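Local coordinates for protein putative D-alanine N-acetyltransferase of GNAT family (Desulfovibrio desulfuricans subsp. desulfuricans, PDB 2R7H) that probably transfers an acyl group, such as acetyl, to an amine acceptor, at residues V26-V38 / A49-M61. Sequence-based numbering, arbitrary orientation.
Sequences VLPQDALLVRRVV and ADVAQELVDEHLM
Helix 30-38 and helix 49-61 run nearly antiparallel (159°), their axes 8.4 Å apart at closest approach, with Ala-31 facing Gln-53 and, in the lead-in loop, Val-26 facing Leu-60. The pair, the first two helices of the GNAT fold, illustrates how an amphipathic helical hairpin divides its labour. Toward the mixed sheet the seam is aliphatic. Val-34 and Val-56 meet tip to tip, while the two branches of Val-38 part, CG1 lying against Ala-49 CB and CG2 touching Ala-52 CB at 3.6 Å. At the small Ala-31 the helices come close, and Val-56 CG1 rests on its backbone, 3.4 Å from Ala-31 N, while Gln-53 CG lies against Ala-31 O. Phe-70 and Phe-72 of strand 69-75 pack on Val-56 and Val-34, and Tyr-82 of strand 78-87 on Val-34 and Val-38. Where the chain enters the first helix, Val-26 wedges between Val-56, His-59 and Leu-60. Its CG1, anti to the backbone N (chi1 179°), reaches Val-56 and Leu-60, and CG2 makes a CH-pi contact over the His-59 ring, 3.7 Å from the centroid; His-59 ND1 is hydrogen-bonded to Tyr-68 O. On the outer side Arg-35, extended from CG to NE, lies alongside Asp-50. Its NH1 and NH2 both grip Asp-50 OD1, NH1 at 2.9 Å on the anti side and NH2 from above the carboxylate plane, with the two planes 43° apart. NH1 also donates to Gln-53 OE1 at 3.1 Å, an approach within the carbonyl plane, and Ala-49 CB covers part of one guanidinium face. With NE in a salt bridge to Glu-39, the guanidinium is held at three nitrogens, which fixes its rotation, and the two carboxylates would probably stabilise its positive charge. The chemistry thus implies a hairpin packed by hydrocarbon against the sheet and pinned on its outer side by a single charged cluster, Arg-35 with Asp-50 and the amide of Gln-53.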
ATOM      1  N   VAL B  26      21.643   6.317  -7.135  1.00 45.14           N
ATOM      2  CA  VAL B  26      21.317   7.312  -6.126  1.00 46.12           C
ATOM      3  C   VAL B  26      22.618   7.752  -5.488  1.00 48.84           C
ATOM      4  O   VAL B  26      23.401   6.915  -5.039  1.00 48.47           O
ATOM      5  CB  VAL B  26      20.373   6.765  -5.042  1.00 46.72           C
ATOM      6  CG1 VAL B  26      20.080   7.826  -3.998  1.00 42.64           C
ATOM      7  CG2 VAL B  26      19.101   6.314  -5.666  1.00 38.81           C
ATOM      8  N   LEU B  27      22.846   9.061  -5.483  1.00 51.08           N
ATOM      9  CA  LEU B  27      24.028   9.669  -4.909  1.00 53.48           C
ATOM     10  C   LEU B  27      23.598  10.429  -3.645  1.00 55.14           C
ATOM     11  O   LEU B  27      22.408  10.680  -3.456  1.00 55.73           O
ATOM     12  CB  LEU B  27      24.653  10.636  -5.920  1.00 53.78           C
ATOM     13  CG  LEU B  27      24.962  10.027  -7.297  1.00 52.43           C
ATOM     14  CD1 LEU B  27      25.497  11.080  -8.233  1.00 54.33           C
ATOM     15  CD2 LEU B  27      25.934   8.871  -7.200  1.00 46.07           C
ATOM     16  N   PRO B  28      24.554  10.771  -2.755  1.00 56.40           N
ATOM     17  CA  PRO B  28      24.224  11.543  -1.525  1.00 56.75           C
ATOM     18  C   PRO B  28      23.551  12.923  -1.753  1.00 56.66           C
ATOM     19  O   PRO B  28      22.730  13.354  -0.925  1.00 57.93           O
ATOM     20  CB  PRO B  28      25.586  11.716  -0.859  1.00 56.57           C
ATOM     21  CG  PRO B  28      26.395  10.576  -1.373  1.00 58.38           C
ATOM     22  CD  PRO B  28      25.986  10.424  -2.794  1.00 56.44           C
ATOM     23  N   GLN B  29      23.891  13.585  -2.865  1.00 55.37           N
ATOM     24  CA  GLN B  29      23.307  14.873  -3.243  1.00 53.97           C
ATOM     25  C   GLN B  29      21.803  14.806  -3.574  1.00 53.95           C
ATOM     26  O   GLN B  29      21.087  15.803  -3.447  1.00 54.01           O
ATOM     27  CB  GLN B  29      24.029  15.391  -4.498  1.00 53.49           C
ATOM     28  N   ASP B  30      21.325  13.623  -3.959  1.00 51.73           N
ATOM     29  CA  ASP B  30      19.937  13.426  -4.394  1.00 49.80           C
ATOM     30  C   ASP B  30      18.762  13.666  -3.435  1.00 48.29           C
ATOM     31  O   ASP B  30      17.720  14.189  -3.873  1.00 44.98           O
ATOM     32  CB  ASP B  30      19.794  12.029  -5.022  1.00 49.04           C
ATOM     33  CG  ASP B  30      20.647  11.845  -6.282  1.00 49.85           C
ATOM     34  OD1 ASP B  30      20.990  12.826  -6.986  1.00 48.25           O
ATOM     35  OD2 ASP B  30      20.962  10.677  -6.577  1.00 43.72           O
ATOM     36  N   ALA B  31      18.919  13.260  -2.176  1.00 48.02           N
ATOM     37  CA  ALA B  31      17.883  13.423  -1.144  1.00 48.45           C
ATOM     38  C   ALA B  31      17.396  14.873  -1.045  1.00 48.52           C
ATOM     39  O   ALA B  31      16.192  15.124  -1.062  1.00 49.17           O
ATOM     40  CB  ALA B  31      18.407  12.961   0.208  1.00 47.88           C
ATOM     41  N   LEU B  32      18.331  15.816  -0.989  1.00 49.05           N
ATOM     42  CA  LEU B  32      17.977  17.226  -0.901  1.00 48.20           C
ATOM     43  C   LEU B  32      17.522  17.792  -2.263  1.00 47.13           C
ATOM     44  O   LEU B  32      16.623  18.633  -2.296  1.00 46.31           O
ATOM     45  CB  LEU B  32      19.128  18.044  -0.329  1.00 49.87           C
ATOM     46  CG  LEU B  32      18.690  19.405   0.208  1.00 51.42           C
ATOM     47  CD1 LEU B  32      17.742  19.199   1.413  1.00 50.58           C
ATOM     48  CD2 LEU B  32      19.912  20.260   0.608  1.00 50.86           C
ATOM     49  N   LEU B  33      18.132  17.334  -3.371  1.00 46.27           N
ATOM     50  CA  LEU B  33      17.756  17.771  -4.735  1.00 43.79           C
ATOM     51  C   LEU B  33      16.331  17.351  -5.019  1.00 42.09           C
ATOM     52  O   LEU B  33      15.579  18.108  -5.639  1.00 43.97           O
ATOM     53  CB  LEU B  33      18.712  17.210  -5.810  1.00 41.90           C
ATOM     54  CG  LEU B  33      20.141  17.739  -5.855  1.00 44.50           C
ATOM     55  CD1 LEU B  33      21.053  16.863  -6.684  1.00 40.62           C
ATOM     56  CD2 LEU B  33      20.164  19.184  -6.346  1.00 45.07           C
ATOM     57  N   VAL B  34      15.981  16.129  -4.604  1.00 40.71           N
ATOM     58  CA  VAL B  34      14.621  15.602  -4.756  1.00 39.29           C
ATOM     59  C   VAL B  34      13.645  16.450  -3.943  1.00 39.00           C
ATOM     60  O   VAL B  34      12.566  16.837  -4.439  1.00 34.85           O
ATOM     61  CB  VAL B  34      14.534  14.129  -4.338  1.00 39.58           C
ATOM     62  CG1 VAL B  34      13.097  13.726  -3.987  1.00 35.48           C
ATOM     63  CG2 VAL B  34      15.168  13.248  -5.436  1.00 39.28           C
ATOM     64  N   ARG B  35      14.031  16.746  -2.708  1.00 38.38           N
ATOM     65  CA  ARG B  35      13.173  17.567  -1.850  1.00 39.19           C
ATOM     66  C   ARG B  35      12.891  18.890  -2.535  1.00 37.40           C
ATOM     67  O   ARG B  35      11.737  19.263  -2.653  1.00 40.82           O
ATOM     68  CB  ARG B  35      13.782  17.827  -0.490  1.00 37.10           C
ATOM     69  CG  ARG B  35      12.715  18.356   0.458  1.00 46.01           C
ATOM     70  CD  ARG B  35      13.228  18.868   1.753  1.00 41.95           C
ATOM     71  NE  ARG B  35      12.046  19.284   2.504  1.00 48.44           N
ATOM     72  CZ  ARG B  35      11.292  18.508   3.284  1.00 47.89           C
ATOM     73  NH1 ARG B  35      11.649  17.266   3.532  1.00 51.39           N
ATOM     74  NH2 ARG B  35      10.194  19.025   3.876  1.00 49.64           N
ATOM     75  N   ARG B  36      13.922  19.566  -3.031  1.00 38.00           N
ATOM     76  CA  ARG B  36      13.737  20.851  -3.729  1.00 37.48           C
ATOM     77  C   ARG B  36      12.869  20.717  -4.996  1.00 38.90           C
ATOM     78  O   ARG B  36      12.055  21.600  -5.266  1.00 35.69           O
ATOM     79  CB  ARG B  36      15.093  21.562  -3.987  1.00 36.48           C
ATOM     80  N   VAL B  37      12.985  19.589  -5.725  1.00 40.03           N
ATOM     81  CA  VAL B  37      12.160  19.359  -6.913  1.00 38.37           C
ATOM     82  C   VAL B  37      10.724  19.281  -6.453  1.00 37.78           C
ATOM     83  O   VAL B  37       9.860  19.975  -6.986  1.00 40.10           O
ATOM     84  CB  VAL B  37      12.505  18.039  -7.710  1.00 38.55           C
ATOM     85  CG1 VAL B  37      11.419  17.729  -8.752  1.00 39.77           C
ATOM     86  CG2 VAL B  37      13.883  18.120  -8.396  1.00 43.71           C
ATOM     87  N   VAL B  38      10.490  18.422  -5.463  1.00 35.98           N
ATOM     88  CA  VAL B  38       9.165  18.205  -4.889  1.00 36.85           C
ATOM     89  C   VAL B  38       8.517  19.487  -4.344  1.00 37.89           C
ATOM     90  O   VAL B  38       7.318  19.718  -4.541  1.00 39.28           O
ATOM     91  CB  VAL B  38       9.247  17.063  -3.828  1.00 35.61           C
ATOM     92  CG1 VAL B  38       8.166  17.196  -2.849  1.00 44.43           C
ATOM     93  CG2 VAL B  38       9.340  15.682  -4.534  1.00 33.48           C
ATOM     94  N   ALA B  49       6.719  16.109   1.223  1.00 36.70           N
ATOM     95  CA  ALA B  49       8.090  16.359   0.786  1.00 33.32           C
ATOM     96  C   ALA B  49       9.056  15.537   1.683  1.00 36.19           C
ATOM     97  O   ALA B  49      10.117  15.076   1.225  1.00 35.53           O
ATOM     98  CB  ALA B  49       8.452  17.919   0.788  1.00 29.97           C
ATOM     99  N   ASP B  50       8.697  15.348   2.956  1.00 39.45           N
ATOM    100  CA  ASP B  50       9.509  14.528   3.876  1.00 41.39           C
ATOM    101  C   ASP B  50       9.545  13.097   3.411  1.00 40.17           C
ATOM    102  O   ASP B  50      10.588  12.447   3.488  1.00 40.68           O
ATOM    103  CB  ASP B  50       8.939  14.493   5.303  1.00 43.37           C
ATOM    104  CG  ASP B  50       8.990  15.820   6.027  1.00 46.53           C
ATOM    105  OD1 ASP B  50       9.918  16.602   5.802  1.00 43.94           O
ATOM    106  OD2 ASP B  50       8.119  16.031   6.905  1.00 47.30           O
ATOM    107  N   VAL B  51       8.388  12.597   2.986  1.00 39.86           N
ATOM    108  CA  VAL B  51       8.290  11.236   2.470  1.00 42.86           C
ATOM    109  C   VAL B  51       9.201  11.145   1.223  1.00 44.87           C
ATOM    110  O   VAL B  51      10.098  10.298   1.180  1.00 45.97           O
ATOM    111  CB  VAL B  51       6.812  10.809   2.143  1.00 42.47           C
ATOM    112  CG1 VAL B  51       6.777   9.420   1.485  1.00 41.82           C
ATOM    113  CG2 VAL B  51       5.943  10.834   3.410  1.00 44.03           C
ATOM    114  N   ALA B  52       9.015  12.072   0.275  1.00 43.82           N
ATOM    115  CA  ALA B  52       9.810  12.118  -0.961  1.00 43.62           C
ATOM    116  C   ALA B  52      11.308  12.002  -0.685  1.00 43.36           C
ATOM    117  O   ALA B  52      11.988  11.182  -1.301  1.00 44.95           O
ATOM    118  CB  ALA B  52       9.483  13.373  -1.766  1.00 39.10           C
ATOM    119  N   GLN B  53      11.795  12.757   0.295  1.00 44.27           N
ATOM    120  CA  GLN B  53      13.205  12.730   0.671  1.00 44.94           C
ATOM    121  C   GLN B  53      13.605  11.455   1.417  1.00 45.75           C
ATOM    122  O   GLN B  53      14.709  10.942   1.194  1.00 44.43           O
ATOM    123  CB  GLN B  53      13.545  13.947   1.531  1.00 45.65           C
ATOM    124  CG  GLN B  53      15.030  14.031   1.932  1.00 47.13           C
ATOM    125  CD  GLN B  53      15.355  15.251   2.761  1.00 47.85           C
ATOM    126  OE1 GLN B  53      14.494  16.066   3.049  1.00 43.32           O
ATOM    127  NE2 GLN B  53      16.613  15.371   3.160  1.00 52.07           N
ATOM    128  N   GLU B  54      12.724  10.953   2.289  1.00 46.25           N
ATOM    129  CA  GLU B  54      13.008   9.742   3.082  1.00 47.57           C
ATOM    130  C   GLU B  54      13.264   8.519   2.201  1.00 48.42           C
ATOM    131  O   GLU B  54      14.174   7.731   2.496  1.00 51.13           O
ATOM    132  CB  GLU B  54      11.888   9.465   4.097  1.00 47.52           C
ATOM    133  N   LEU B  55      12.484   8.373   1.124  1.00 46.84           N
ATOM    134  CA  LEU B  55      12.655   7.267   0.167  1.00 44.32           C
ATOM    135  C   LEU B  55      14.054   7.261  -0.463  1.00 44.33           C
ATOM    136  O   LEU B  55      14.601   6.201  -0.721  1.00 44.09           O
ATOM    137  CB  LEU B  55      11.617   7.348  -0.953  1.00 42.24           C
ATOM    138  CG  LEU B  55      10.126   7.218  -0.619  1.00 45.10           C
ATOM    139  CD1 LEU B  55       9.267   7.375  -1.869  1.00 45.92           C
ATOM    140  CD2 LEU B  55       9.813   5.903   0.063  1.00 47.42           C
ATOM    141  N   VAL B  56      14.606   8.448  -0.733  1.00 43.87           N
ATOM    142  CA  VAL B  56      15.932   8.571  -1.319  1.00 44.90           C
ATOM    143  C   VAL B  56      16.984   8.194  -0.269  1.00 47.07           C
ATOM    144  O   VAL B  56      17.989   7.549  -0.593  1.00 45.96           O
ATOM    145  CB  VAL B  56      16.194   9.982  -1.875  1.00 43.67           C
ATOM    146  CG1 VAL B  56      17.608  10.084  -2.396  1.00 45.79           C
ATOM    147  CG2 VAL B  56      15.190  10.328  -2.983  1.00 41.15           C
ATOM    148  N   ASP B  57      16.751   8.608   0.974  1.00 50.41           N
ATOM    149  CA  ASP B  57      17.650   8.285   2.082  1.00 53.67           C
ATOM    150  C   ASP B  57      17.651   6.782   2.389  1.00 54.74           C
ATOM    151  O   ASP B  57      18.723   6.219   2.599  1.00 56.00           O
ATOM    152  CB  ASP B  57      17.310   9.104   3.334  1.00 55.06           C
ATOM    153  CG  ASP B  57      17.610  10.591   3.170  1.00 57.02           C
ATOM    154  OD1 ASP B  57      18.582  10.957   2.463  1.00 62.32           O
ATOM    155  OD2 ASP B  57      16.895  11.397   3.802  1.00 62.04           O
ATOM    156  N   GLU B  58      16.479   6.135   2.403  1.00 55.93           N
ATOM    157  CA  GLU B  58      16.409   4.678   2.646  1.00 56.46           C
ATOM    158  C   GLU B  58      17.167   3.903   1.541  1.00 57.62           C
ATOM    159  O   GLU B  58      17.759   2.858   1.830  1.00 57.53           O
ATOM    160  CB  GLU B  58      14.961   4.154   2.828  1.00 56.38           C
ATOM    161  CG  GLU B  58      14.276   4.531   4.141  1.00 52.97           C
ATOM    162  N   HIS B  59      17.149   4.404   0.297  1.00 57.67           N
ATOM    163  CA  HIS B  59      17.894   3.774  -0.803  1.00 58.29           C
ATOM    164  C   HIS B  59      19.390   3.963  -0.531  1.00 60.43           C
ATOM    165  O   HIS B  59      20.188   3.097  -0.888  1.00 60.58           O
ATOM    166  CB  HIS B  59      17.536   4.359  -2.160  1.00 56.98           C
ATOM    167  CG  HIS B  59      18.147   3.621  -3.311  1.00 55.31           C
ATOM    168  ND1 HIS B  59      17.418   2.782  -4.126  1.00 52.82           N
ATOM    169  CD2 HIS B  59      19.419   3.580  -3.775  1.00 54.78           C
ATOM    170  CE1 HIS B  59      18.210   2.267  -5.047  1.00 54.32           C
ATOM    171  NE2 HIS B  59      19.429   2.735  -4.856  1.00 50.05           N
ATOM    172  N   LEU B  60      19.769   5.109   0.046  1.00 60.86           N
ATOM    173  CA  LEU B  60      21.166   5.350   0.424  1.00 62.68           C
ATOM    174  C   LEU B  60      21.584   4.527   1.663  1.00 63.05           C
ATOM    175  O   LEU B  60      22.727   4.081   1.715  1.00 62.59           O
ATOM    176  CB  LEU B  60      21.459   6.847   0.640  1.00 62.60           C
ATOM    177  CG  LEU B  60      21.598   7.713  -0.611  1.00 61.66           C
ATOM    178  CD1 LEU B  60      21.572   9.191  -0.259  1.00 63.51           C
ATOM    179  CD2 LEU B  60      22.875   7.344  -1.350  1.00 56.18           C
HETATM  180  N   MSE B  61      20.674   4.326   2.634  1.00 64.09           N
HETATM  181  CA  MSE B  61      20.949   3.540   3.873  1.00 63.96           C
HETATM  182  C   MSE B  61      20.728   2.008   3.758  1.00 65.13           C
HETATM  183  O   MSE B  61      20.889   1.291   4.756  1.00 65.67           O
HETATM  184  CB  MSE B  61      20.117   4.077   5.053  1.00 63.05           C
TER